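Long-range contacts in O-methyltransferase family 2 (Planctopirus limnophila, PDB 5I2H), which probably transfers a methyl group from S-adenosyl-L-methionine to a hydroxyl of a small aromatic substrate, and binds the flavone apigenin: residues A[25-29]-A[316-320]; A[32-36]-A[73-79]; A[65-69]-A[322-328]; A[270-274]-A[298-302]. All coordinates share one frame; numbering follows the deposited sequence. Where two conformers were deposited one is given.

Contact 1 of 4, residues A[25-29]-A[316-320]; sequences RGNFA and LYSLA. With AGI (5,7-dihydroxy-2-(4-hydroxyphenyl)-4H-chromen-4-one), chain C.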
loop_
_atom_site.group_PDB
_atom_site.type_symbol
_atom_site.label_atom_id
_atom_site.label_comp_id
_atom_site.label_asym_id
_atom_site.label_seq_id
_atom_site.Cartn_x
_atom_site.Cartn_y
_atom_site.Cartn_z
ATOM N N ARG A 25 -1.051 5.567 -1.077
ATOM C CA ARG A 25 0.246 5.604 -0.389
ATOM C C ARG A 25 0.881 4.237 -0.211
ATOM O O ARG A 25 1.905 4.147 0.483
ATOM C CB ARG A 25 0.150 6.182 1.013
ATOM C CG ARG A 25 -0.808 7.248 1.183
ATOM C CD ARG A 25 -0.259 8.510 0.718
ATOM N NE ARG A 25 -1.192 9.594 1.001
ATOM C CZ ARG A 25 -1.182 10.712 0.301
ATOM N NH1 ARG A 25 -2.030 11.682 0.575
ATOM N NH2 ARG A 25 -0.304 10.829 -0.711
ATOM N N GLY A 26 0.278 3.169 -0.754
ATOM C CA GLY A 26 0.736 1.825 -0.436
ATOM C C GLY A 26 2.188 1.567 -0.775
ATOM O O GLY A 26 2.844 0.776 -0.093
ATOM N N ASN A 27 2.699 2.177 -1.849
ATOM C CA ASN A 27 4.100 1.924 -2.212
ATOM C C ASN A 27 5.055 2.245 -1.069
ATOM O O ASN A 27 6.116 1.616 -0.966
ATOM C CB ASN A 27 4.537 2.751 -3.430
ATOM C CG ASN A 27 4.495 4.254 -3.135
ATOM O OD1 ASN A 27 3.413 4.812 -2.918
ATOM N ND2 ASN A 27 5.663 4.900 -3.086
ATOM N N PHE A 28 4.729 3.248 -0.240
ATOM C CA PHE A 28 5.659 3.596 0.825
ATOM C C PHE A 28 5.711 2.537 1.903
ATOM O O PHE A 28 6.728 2.456 2.606
ATOM C CB PHE A 28 5.332 4.975 1.403
ATOM C CG PHE A 28 5.673 6.065 0.447
ATOM C CD1 PHE A 28 7.004 6.382 0.217
ATOM C CD2 PHE A 28 4.667 6.713 -0.288
ATOM C CE1 PHE A 28 7.345 7.379 -0.698
ATOM C CE2 PHE A 28 4.989 7.707 -1.211
ATOM C CZ PHE A 28 6.346 8.033 -1.427
ATOM N N ALA A 29 4.657 1.725 2.057
ATOM C CA ALA A 29 4.745 0.563 2.942
ATOM C C ALA A 29 5.751 -0.454 2.403
ATOM O O ALA A 29 6.673 -0.878 3.116
ATOM C CB ALA A 29 3.360 -0.076 3.107
ATOM N N LEU A 316 2.456 6.806 6.377
ATOM C CA LEU A 316 2.869 6.570 4.990
ATOM C C LEU A 316 2.897 7.870 4.197
ATOM O O LEU A 316 3.818 8.108 3.411
ATOM C CB LEU A 316 1.958 5.536 4.314
ATOM C CG LEU A 316 2.007 4.129 4.965
ATOM C CD1 LEU A 316 1.132 3.140 4.172
ATOM C CD2 LEU A 316 3.484 3.597 5.043
ATOM N N TYR A 317 1.888 8.718 4.384
ATOM C CA TYR A 317 1.898 10.032 3.747
ATOM C C TYR A 317 3.121 10.833 4.187
ATOM O O TYR A 317 3.737 11.543 3.376
ATOM C CB TYR A 317 0.587 10.744 4.080
ATOM C CG TYR A 317 0.446 12.114 3.494
ATOM C CD1 TYR A 317 0.915 12.406 2.222
ATOM C CD2 TYR A 317 -0.200 13.104 4.201
ATOM C CE1 TYR A 317 0.757 13.670 1.680
ATOM C CE2 TYR A 317 -0.360 14.373 3.670
ATOM C CZ TYR A 317 0.136 14.648 2.421
ATOM O OH TYR A 317 -0.043 15.902 1.890
ATOM N N SER A 318 3.515 10.693 5.462
ATOM C CA SER A 318 4.726 11.352 5.957
ATOM C C SER A 318 5.976 10.917 5.188
ATOM O O SER A 318 6.867 11.738 4.916
ATOM C CB SER A 318 4.886 11.058 7.442
ATOM O OG SER A 318 5.827 11.956 7.985
ATOM N N LEU A 319 6.068 9.629 4.837
ATOM C CA LEU A 319 7.179 9.175 4.005
ATOM C C LEU A 319 7.154 9.827 2.632
ATOM O O LEU A 319 8.214 10.140 2.081
ATOM C CB LEU A 319 7.159 7.662 3.869
ATOM C CG LEU A 319 7.554 6.957 5.158
ATOM C CD1 LEU A 319 7.012 5.491 5.169
ATOM C CD2 LEU A 319 9.087 6.974 5.349
ATOM N N ALA A 320 5.959 10.026 2.059
ATOM C CA ALA A 320 5.869 10.763 0.798
ATOM C C ALA A 320 6.376 12.191 0.969
ATOM O O ALA A 320 7.128 12.694 0.135
ATOM C CB ALA A 320 4.432 10.784 0.272
HETATM C CAG AGI C . 4.911 16.903 -5.307
HETATM C CAE AGI C . 5.614 16.472 -6.429
HETATM C CAM AGI C . 6.816 17.095 -6.752
HETATM O OAB AGI C . 7.491 16.654 -7.853
HETATM C CAF AGI C . 7.314 18.144 -5.960
HETATM C CAH AGI C . 6.608 18.575 -4.830
HETATM C CAP AGI C . 5.403 17.945 -4.513
HETATM C CAQ AGI C . 4.555 18.305 -3.344
HETATM O OAL AGI C . 3.580 17.369 -3.089
HETATM C CAJ AGI C . 4.704 19.467 -2.566
HETATM C CAR AGI C . 3.839 19.693 -1.478
HETATM O OAA AGI C . 3.946 20.735 -0.785
HETATM C CAT AGI C . 2.759 18.679 -1.182
HETATM C CAS AGI C . 2.689 17.489 -2.060
HETATM C CAK AGI C . 1.738 16.505 -1.858
HETATM C CAN AGI C . 0.832 16.627 -0.822
HETATM O OAC AGI C . -0.086 15.642 -0.688
HETATM C CAI AGI C . 0.830 17.729 0.047
HETATM C CAO AGI C . 1.746 18.761 -0.077
HETATM O OAD AGI C . 1.688 19.785 0.794
#

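Contact 2 of 4, residues A[32-36]-A[73-79]; sequences LLAAS and GLCAMQL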
loop_
_atom_site.group_PDB
_atom_site.type_symbol
_atom_site.label_atom_id
_atom_site.label_comp_id
_atom_site.label_asym_id
_atom_site.label_seq_id
_atom_site.Cartn_x
_atom_site.Cartn_y
_atom_site.Cartn_z
ATOM N N LEU A 32 9.360 1.111 2.617
ATOM C CA LEU A 32 9.944 1.204 3.952
ATOM C C LEU A 32 10.290 -0.183 4.495
ATOM O O LEU A 32 11.310 -0.355 5.175
ATOM C CB LEU A 32 9.010 1.937 4.908
ATOM C CG LEU A 32 9.641 2.177 6.309
ATOM C CD1 LEU A 32 10.893 3.038 6.254
ATOM C CD2 LEU A 32 8.673 2.853 7.221
ATOM N N LEU A 33 9.457 -1.187 4.192
ATOM C CA LEU A 33 9.768 -2.563 4.597
ATOM C C LEU A 33 11.065 -3.032 3.959
ATOM O O LEU A 33 11.965 -3.535 4.653
ATOM C CB LEU A 33 8.613 -3.516 4.230
ATOM C CG LEU A 33 7.445 -3.432 5.207
ATOM C CD1 LEU A 33 6.228 -4.123 4.584
ATOM C CD2 LEU A 33 7.801 -4.027 6.578
ATOM N N ALA A 34 11.182 -2.870 2.630
ATOM C CA ALA A 34 12.388 -3.327 1.936
ATOM C C ALA A 34 13.613 -2.532 2.374
ATOM O O ALA A 34 14.699 -3.107 2.551
ATOM C CB ALA A 34 12.194 -3.249 0.411
ATOM N N ALA A 35 13.480 -1.208 2.522
ATOM C CA ALA A 35 14.605 -0.400 3.012
ATOM C C ALA A 35 15.048 -0.869 4.394
ATOM O O ALA A 35 16.248 -0.984 4.672
ATOM C CB ALA A 35 14.213 1.084 3.056
ATOM N N SER A 36 14.087 -1.149 5.277
ATOM C CA SER A 36 14.422 -1.451 6.667
ATOM C C SER A 36 15.014 -2.843 6.812
ATOM O O SER A 36 15.938 -3.049 7.620
ATOM C CB SER A 36 13.177 -1.317 7.527
ATOM O OG SER A 36 12.717 0.009 7.441
ATOM N N GLY A 73 6.951 5.160 10.769
ATOM C CA GLY A 73 6.358 4.213 9.824
ATOM C C GLY A 73 6.337 2.788 10.361
ATOM O O GLY A 73 5.327 2.066 10.259
ATOM N N LEU A 74 7.454 2.358 10.945
ATOM C CA LEU A 74 7.513 0.986 11.425
ATOM C C LEU A 74 6.666 0.799 12.679
ATOM O O LEU A 74 6.073 -0.268 12.855
ATOM C CB LEU A 74 8.973 0.560 11.683
ATOM C CG LEU A 74 9.861 0.571 10.428
ATOM C CD1 LEU A 74 11.340 0.344 10.794
ATOM C CD2 LEU A 74 9.372 -0.434 9.371
ATOM N N CYS A 75 6.572 1.822 13.544
ATOM C CA CYS A 75 5.635 1.742 14.656
ATOM C C CYS A 75 4.208 1.603 14.156
ATOM O O CYS A 75 3.419 0.808 14.698
ATOM C CB CYS A 75 5.741 2.995 15.534
ATOM S SG CYS A 75 7.217 3.043 16.619
ATOM N N ALA A 76 3.852 2.384 13.115
ATOM C CA ALA A 76 2.488 2.379 12.625
ATOM C C ALA A 76 2.116 1.035 12.009
ATOM O O ALA A 76 0.933 0.674 12.016
ATOM C CB ALA A 76 2.288 3.506 11.608
HETATM N N MSE A 77 3.102 0.291 11.494
HETATM C CA MSE A 77 2.893 -1.044 10.928
HETATM C C MSE A 77 2.959 -2.129 12.014
HETATM O O MSE A 77 2.969 -3.318 11.705
HETATM C CB MSE A 77 3.937 -1.326 9.849
HETATM C CG MSE A 77 3.651 -0.611 8.527
HETATM SE SE MSE A 77 4.971 -1.086 7.127
HETATM C CE MSE A 77 5.908 0.586 7.140
ATOM N N GLN A 78 3.039 -1.697 13.282
ATOM C CA GLN A 78 3.030 -2.590 14.448
ATOM C C GLN A 78 4.280 -3.470 14.480
ATOM O O GLN A 78 4.250 -4.634 14.907
ATOM C CB GLN A 78 1.758 -3.436 14.495
ATOM C CG GLN A 78 0.491 -2.611 14.444
ATOM C CD GLN A 78 -0.597 -3.208 15.301
ATOM O OE1 GLN A 78 -1.117 -4.278 15.000
ATOM N NE2 GLN A 78 -0.918 -2.538 16.404
ATOM N N LEU A 79 5.400 -2.901 14.040
ATOM C CA LEU A 79 6.671 -3.624 14.007
ATOM C C LEU A 79 7.674 -3.109 15.025
ATOM O O LEU A 79 8.546 -3.865 15.471
ATOM C CB LEU A 79 7.286 -3.551 12.605
ATOM C CG LEU A 79 6.395 -4.153 11.515
ATOM C CD1 LEU A 79 6.997 -3.898 10.131
ATOM C CD2 LEU A 79 6.170 -5.656 11.781
#

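Contact 3 of 4, residues A[65-69]-A[322-328]; sequences RATQV and FSLTEGR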
loop_
_atom_site.group_PDB
_atom_site.type_symbol
_atom_site.label_atom_id
_atom_site.label_comp_id
_atom_site.label_asym_id
_atom_site.label_seq_id
_atom_site.Cartn_x
_atom_site.Cartn_y
_atom_site.Cartn_z
ATOM N N ARG A 65 15.401 13.713 11.248
ATOM C CA ARG A 65 14.169 13.631 10.473
ATOM C C ARG A 65 14.032 12.254 9.842
ATOM O O ARG A 65 12.963 11.627 9.920
ATOM C CB ARG A 65 14.134 14.725 9.395
ATOM C CG ARG A 65 12.805 14.715 8.590
ATOM C CD ARG A 65 12.717 15.850 7.567
ATOM N NE ARG A 65 13.733 15.742 6.537
ATOM C CZ ARG A 65 13.477 15.698 5.237
ATOM N NH1 ARG A 65 12.218 15.730 4.786
ATOM N NH2 ARG A 65 14.493 15.639 4.380
ATOM N N ALA A 66 15.108 11.758 9.215
ATOM C CA ALA A 66 15.030 10.442 8.575
ATOM C C ALA A 66 14.730 9.366 9.601
ATOM O O ALA A 66 13.934 8.445 9.338
ATOM C CB ALA A 66 16.338 10.122 7.841
ATOM N N THR A 67 15.341 9.468 10.787
ATOM C CA THR A 67 15.085 8.441 11.795
ATOM C C THR A 67 13.637 8.510 12.281
ATOM O O THR A 67 12.984 7.461 12.455
ATOM C CB THR A 67 16.079 8.555 12.953
ATOM O OG1 THR A 67 17.419 8.494 12.434
ATOM C CG2 THR A 67 15.890 7.392 13.932
ATOM N N GLN A 68 13.101 9.729 12.452
ATOM C CA GLN A 68 11.718 9.868 12.900
ATOM C C GLN A 68 10.758 9.270 11.891
ATOM O O GLN A 68 9.824 8.565 12.280
ATOM C CB GLN A 68 11.319 11.324 13.161
ATOM C CG GLN A 68 11.963 12.013 14.333
ATOM C CD GLN A 68 11.294 11.738 15.673
ATOM O OE1 GLN A 68 10.628 10.726 15.869
ATOM N NE2 GLN A 68 11.466 12.673 16.603
ATOM N N VAL A 69 10.928 9.569 10.595
ATOM C CA VAL A 69 9.918 9.058 9.667
ATOM C C VAL A 69 10.014 7.530 9.567
ATOM O O VAL A 69 8.995 6.849 9.406
ATOM C CB VAL A 69 9.972 9.716 8.267
ATOM C CG1 VAL A 69 9.909 11.247 8.383
ATOM C CG2 VAL A 69 11.176 9.315 7.466
ATOM N N PHE A 322 8.429 13.329 3.283
ATOM C CA PHE A 322 9.869 13.263 3.518
ATOM C C PHE A 322 10.620 13.116 2.205
ATOM O O PHE A 322 11.692 13.717 2.013
ATOM C CB PHE A 322 10.183 12.090 4.450
ATOM C CG PHE A 322 11.649 11.812 4.589
ATOM C CD1 PHE A 322 12.418 12.537 5.490
ATOM C CD2 PHE A 322 12.277 10.851 3.774
ATOM C CE1 PHE A 322 13.784 12.307 5.597
ATOM C CE2 PHE A 322 13.634 10.603 3.884
ATOM C CZ PHE A 322 14.395 11.329 4.796
ATOM N N SER A 323 10.050 12.335 1.275
ATOM C CA SER A 323 10.719 12.068 0.004
ATOM C C SER A 323 10.721 13.281 -0.907
ATOM O O SER A 323 11.614 13.408 -1.750
ATOM C CB SER A 323 10.045 10.908 -0.730
ATOM O OG SER A 323 10.123 9.738 0.055
ATOM N N LEU A 324 9.725 14.154 -0.775
ATOM C CA LEU A 324 9.517 15.241 -1.718
ATOM C C LEU A 324 9.866 16.619 -1.179
ATOM O O LEU A 324 9.955 17.567 -1.977
ATOM C CB LEU A 324 8.054 15.260 -2.170
ATOM C CG LEU A 324 7.580 14.051 -2.985
ATOM C CD1 LEU A 324 6.071 14.018 -3.063
ATOM C CD2 LEU A 324 8.171 14.122 -4.378
ATOM N N THR A 325 10.028 16.768 0.137
ATOM C CA THR A 325 10.139 18.073 0.771
ATOM C C THR A 325 11.195 18.000 1.865
ATOM O O THR A 325 11.845 16.959 2.058
ATOM C CB THR A 325 8.820 18.543 1.381
ATOM O OG1 THR A 325 8.602 17.865 2.618
ATOM C CG2 THR A 325 7.636 18.288 0.470
ATOM N N GLU A 326 11.351 19.111 2.600
ATOM C CA GLU A 326 12.265 19.186 3.737
ATOM C C GLU A 326 11.598 18.817 5.064
ATOM O O GLU A 326 12.271 18.797 6.105
ATOM C CB GLU A 326 12.859 20.586 3.837
ATOM C CG GLU A 326 13.761 20.888 2.645
ATOM C CD GLU A 326 14.391 22.292 2.690
ATOM O OE1 GLU A 326 14.442 22.939 3.765
ATOM O OE2 GLU A 326 14.839 22.755 1.624
ATOM N N GLY A 327 10.308 18.490 5.047
ATOM C CA GLY A 327 9.612 18.195 6.284
ATOM C C GLY A 327 9.088 16.771 6.424
ATOM O O GLY A 327 9.687 15.798 5.939
ATOM N N ARG A 328 7.949 16.665 7.092
ATOM C CA ARG A 328 7.266 15.406 7.351
ATOM C C ARG A 328 5.928 15.772 7.984
ATOM O O ARG A 328 5.660 16.953 8.253
ATOM C CB ARG A 328 8.093 14.503 8.274
ATOM C CG ARG A 328 8.375 15.148 9.675
ATOM C CD ARG A 328 8.611 14.021 10.734
ATOM N NE ARG A 328 9.124 14.502 12.016
ATOM C CZ ARG A 328 8.394 14.722 13.107
ATOM N NH1 ARG A 328 7.072 14.490 13.108
ATOM N NH2 ARG A 328 8.985 15.198 14.206
HETATM O O HOH W 1 14.317 14.041 1.399
#

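Contact 4 of 4, residues A[270-274]-A[298-302]; sequences NVLHD and LIHDV. With AGI (5,7-dihydroxy-2-(4-hydroxyphenyl)-4H-chromen-4-one), chain C.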
loop_
_atom_site.group_PDB
_atom_site.type_symbol
_atom_site.label_atom_id
_atom_site.label_comp_id
_atom_site.label_asym_id
_atom_site.label_seq_id
_atom_site.Cartn_x
_atom_site.Cartn_y
_atom_site.Cartn_z
ATOM N N ASN A 270 -1.396 22.786 4.424
ATOM C CA ASN A 270 -0.458 21.856 3.783
ATOM C C ASN A 270 0.838 22.550 3.410
ATOM O O ASN A 270 1.454 22.223 2.389
ATOM C CB ASN A 270 -1.085 21.198 2.543
ATOM C CG ASN A 270 -2.281 20.373 2.908
ATOM O OD1 ASN A 270 -2.185 19.512 3.782
ATOM N ND2 ASN A 270 -3.443 20.675 2.300
ATOM N N VAL A 271 1.250 23.499 4.242
ATOM C CA VAL A 271 2.503 24.233 4.068
ATOM C C VAL A 271 3.537 23.768 5.066
ATOM O O VAL A 271 4.668 23.462 4.698
ATOM C CB VAL A 271 2.294 25.764 4.199
ATOM C CG1 VAL A 271 3.694 26.500 4.156
ATOM C CG2 VAL A 271 1.363 26.326 3.095
ATOM N N LEU A 272 3.175 23.735 6.350
ATOM C CA LEU A 272 4.202 23.511 7.369
ATOM C C LEU A 272 4.827 22.122 7.241
ATOM O O LEU A 272 6.016 21.948 7.530
ATOM C CB LEU A 272 3.618 23.720 8.770
ATOM C CG LEU A 272 3.374 25.186 9.139
ATOM C CD1 LEU A 272 2.640 25.321 10.446
ATOM C CD2 LEU A 272 4.654 25.999 9.161
ATOM N N HIS A 273 4.062 21.124 6.768
ATOM C CA HIS A 273 4.641 19.786 6.649
ATOM C C HIS A 273 5.671 19.689 5.522
ATOM O O HIS A 273 6.360 18.668 5.428
ATOM C CB HIS A 273 3.538 18.709 6.502
ATOM C CG HIS A 273 2.724 18.795 5.241
ATOM N ND1 HIS A 273 1.369 18.508 5.224
ATOM C CD2 HIS A 273 3.068 19.033 3.949
ATOM C CE1 HIS A 273 0.907 18.594 3.985
ATOM N NE2 HIS A 273 1.916 18.921 3.192
ATOM N N ASP A 274 5.851 20.750 4.719
ATOM C CA ASP A 274 6.925 20.791 3.724
ATOM C C ASP A 274 8.281 21.171 4.307
ATOM O O ASP A 274 9.285 21.137 3.561
ATOM C CB ASP A 274 6.613 21.813 2.614
ATOM C CG ASP A 274 5.509 21.378 1.681
ATOM O OD1 ASP A 274 5.035 20.219 1.691
ATOM O OD2 ASP A 274 5.098 22.270 0.920
ATOM N N LEU A 298 -4.374 30.051 11.315
ATOM C CA LEU A 298 -5.095 28.836 10.925
ATOM C C LEU A 298 -4.087 27.879 10.315
ATOM O O LEU A 298 -3.572 28.128 9.215
ATOM C CB LEU A 298 -6.200 29.156 9.922
ATOM C CG LEU A 298 -7.159 30.282 10.343
ATOM C CD1 LEU A 298 -8.078 30.645 9.155
ATOM C CD2 LEU A 298 -7.931 30.046 11.638
ATOM N N ILE A 299 -3.799 26.784 11.012
ATOM C CA ILE A 299 -2.924 25.748 10.461
ATOM C C ILE A 299 -3.828 24.611 10.019
ATOM O O ILE A 299 -4.609 24.091 10.827
ATOM C CB ILE A 299 -1.886 25.271 11.497
ATOM C CG1 ILE A 299 -0.887 26.399 11.795
ATOM C CG2 ILE A 299 -1.160 24.030 11.002
ATOM C CD1 ILE A 299 -0.013 26.103 13.019
ATOM N N HIS A 300 -3.745 24.232 8.739
ATOM C CA HIS A 300 -4.571 23.153 8.206
ATOM C C HIS A 300 -3.633 22.067 7.709
ATOM O O HIS A 300 -2.867 22.296 6.775
ATOM C CB HIS A 300 -5.487 23.663 7.092
ATOM C CG HIS A 300 -6.421 22.629 6.542
ATOM N ND1 HIS A 300 -6.501 22.364 5.191
ATOM C CD2 HIS A 300 -7.313 21.796 7.146
ATOM C CE1 HIS A 300 -7.402 21.411 4.984
ATOM N NE2 HIS A 300 -7.907 21.052 6.149
ATOM N N ASP A 301 -3.640 20.907 8.364
ATOM C CA ASP A 301 -2.639 19.911 8.015
ATOM C C ASP A 301 -3.116 18.566 8.541
ATOM O O ASP A 301 -4.209 18.453 9.121
ATOM C CB ASP A 301 -1.252 20.316 8.570
ATOM C CG ASP A 301 -0.131 19.928 7.627
ATOM O OD1 ASP A 301 0.038 18.708 7.415
ATOM O OD2 ASP A 301 0.520 20.832 7.056
ATOM N N VAL A 302 -2.323 17.534 8.272
ATOM C CA VAL A 302 -2.621 16.222 8.832
ATOM C C VAL A 302 -1.933 16.129 10.192
ATOM O O VAL A 302 -1.083 16.971 10.529
ATOM C CB VAL A 302 -2.178 15.084 7.890
ATOM C CG1 VAL A 302 -2.998 15.130 6.599
ATOM C CG2 VAL A 302 -0.631 15.154 7.615
HETATM C CAG AGI C . 4.911 16.903 -5.307
HETATM C CAE AGI C . 5.614 16.472 -6.429
HETATM C CAM AGI C . 6.816 17.095 -6.752
HETATM O OAB AGI C . 7.491 16.654 -7.853
HETATM C CAF AGI C . 7.314 18.144 -5.960
HETATM C CAH AGI C . 6.608 18.575 -4.830
HETATM C CAP AGI C . 5.403 17.945 -4.513
HETATM C CAQ AGI C . 4.555 18.305 -3.344
HETATM O OAL AGI C . 3.580 17.369 -3.089
HETATM C CAJ AGI C . 4.704 19.467 -2.566
HETATM C CAR AGI C . 3.839 19.693 -1.478
HETATM O OAA AGI C . 3.946 20.735 -0.785
HETATM C CAT AGI C . 2.759 18.679 -1.182
HETATM C CAS AGI C . 2.689 17.489 -2.060
HETATM C CAK AGI C . 1.738 16.505 -1.858
HETATM C CAN AGI C . 0.832 16.627 -0.822
HETATM O OAC AGI C . -0.086 15.642 -0.688
HETATM C CAI AGI C . 0.830 17.729 0.047
HETATM C CAO AGI C . 1.746 18.761 -0.077
HETATM O OAD AGI C . 1.688 19.785 0.794
HETATM O O HOH W 2 0.382 23.643 7.113
#

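Contact 1 of 4, residues A[25-29]-A[316-320]
Y317 sets its CG anti to the backbone N (chi1 180°), and R25, bent at chi2 (-80°), runs out beside it in the same direction, so that the guanidinium lies nearly parallel over one face of the phenol ring. The two planes are 19° apart, and R25 CZ sits 3.3 Å from Y317 CD1, with NH1 displaced toward the ring's rim. R25 NH2 is held from across the dimer by a hydrogen bond to the hydroxyl of Y109 of the second subunit. At the far end of the ring, Y317 OH meets apigenin OAC at 2.6 Å, although the hydroxyl is modelled too close to the ligand for its position to be certain; R168 also bonds to this hydroxyl. The contact joins helix 26-39 of the dimerisation domain to helix 312-324 of the methyltransferase domain, so an interdomain helix pair reaches one wall of the ligand pocket. Further along, F28 turns one ring face to the backbone of L319 and A320, its CE2 3.5 Å from A320 CB, while N27 ND2 covers the opposite face. F28 CD1 lies 3.9 Å from L319 CB. L316 packs its CB against R25 CB (3.8 Å) and extends its two methyls to the first turn of helix 26-39, where CD2 lies 3.7 Å from A29 N.

Contact 2 of 4, residues A[32-36]-A[73-79]
G73 offers bare backbone to L32, whose CD2 lies 3.7 Å from G73 CA; a CB at this position would run into that methyl. One residue on, L74 spreads its fork over both L32 and S36. Its CD2 is 4.0 Å from L32 CD2, and its CD1 is 3.6 Å from S36 OG, a hydroxyl turned back along its own helix to L32 O (2.7 Å), where it and S36 N arrive from opposite faces of the carbonyl plane. Cut back to an alanine, L74 would probably lose its methyls' contacts with L32 CD2 and S36 OG and leave a gap there between the helices. In one of its two conformers, the selenomethionine M77 brings CE to 3.6 Å from L32 CD2 and SE to 3.9 Å from L33 CG. L23 of the second subunit packs on both L33 and M77. Q78, with positive phi, is the C' residue of a Schellman motif (L79 N to L74 O, Q78 N to C75 O) that ends helix 64-76. L79 then crosses L33 at about a right angle, with CD1 3.6 Å from L33 CD2. This mainly apolar helix packing is consistent with the winged-helix-like fold of the family's dimerisation domain.

Contact 3 of 4, residues A[65-69]-A[322-328]
The polar part of the contact is R65 reaching the backbone that follows helix 312-324. Its NH1 donates to G327 O at 2.8 Å (155° at the hydrogen), in the guanidinium plane and on a lone pair of the carbonyl. The same nitrogen also meets T325 O at 3.0 Å, but from above that carbonyl's plane, and F322 O only weakly. One nitrogen thus gathers carbonyls at the helix end and beyond; there T325 OG1 accepts from G327 N (3.0 Å), an ST turn, and is also hydrogen-bonded to L321 O. R65 NH2 forms a salt bridge with D129, which gives the charge a second hold and probably helps fix the group's rotation.

F322 CD1, 3.3 Å from R65 CZ, covers one face of the guanidinium, its ring tilted 44° to that plane, and the E326 peptide covers the opposite face. A bend at chi3 (64°) in an otherwise extended chain turns R65 into this position.

Apolar contacts complete the interface. V69 CG2 stands over the F322 ring in a CH-pi contact, 4.0 Å from the centroid, and A66 CB touches F322 CZ at 3.8 Å. V69 CG1 packs on R328 CB, while R328's own charge pairs with E334. The arrangement joins helix 64-76 of the dimerisation domain to the loop leaving pocket residue L324, at the edge of the methyltransferase domain's apigenin site.

Contact 4 of 4, residues A[270-274]-A[298-302]
H273 and D301 meet with ring and carboxylate planes nearly perpendicular, 87° apart. H273 ND1 donates to D301 OD1 at 2.6 Å, on the syn side of the carboxylate, while V302 N takes the same oxygen from the anti side (2.8 Å), so OD1 is gripped twice. The other oxygen, OD2, accepts from a water that in turn accepts from L272 N, linking the carboxylate to the start of the 3-10 turn. With chi1 at 65°, H273 CG lies between the backbone N and the carbonyl carbon, and the imidazole spans from D301 to the ligand: NE2 is hydrogen-bonded to apigenin OAD at 2.6 Å. A phenylalanine in place of H273 would probably leave D301 OD1 without its ring donor and OAD without its imidazole partner. Behind the polar pair, L272 CD1 butts against I299 CD1 (3.8 Å). N270 N bonds to H300 O at 2.8 Å, with the donor nearly in line with the carbonyl, extending the pairing of adjacent parallel strands 265-269 and 296-301. The histidine-carboxylate pair, set at the C-terminal end of these Rossmann-like strands, faces the apigenin pocket and is consistent with the histidine that serves as general base in related plant-type O-methyltransferases.

Contacts 1, 2 and 3 lie close together, their centres 10 to 15 Å apart, and share three helices: 26-39 serves contacts 1 and 2, 64-76 contacts 2 and 3, and 312-324 contacts 1 and 3. Contact 2 ties the dimerisation domain within itself; contacts 1 and 3 tie it to the methyltransferase domain. Along the chain contact 3 crosses both 1 and 2, contact 2 closes before contact 4 opens, and contact 4 lies wholly between the segments of contacts 1 and 3. Contact 4, in the Rossmann-like sheet, is centred about 17 Å from contact 1. Y317 CD2 lies 4.0 Å from V302 CG2, and both contacts touch apigenin; contacts 1 and 2 touch the second subunit.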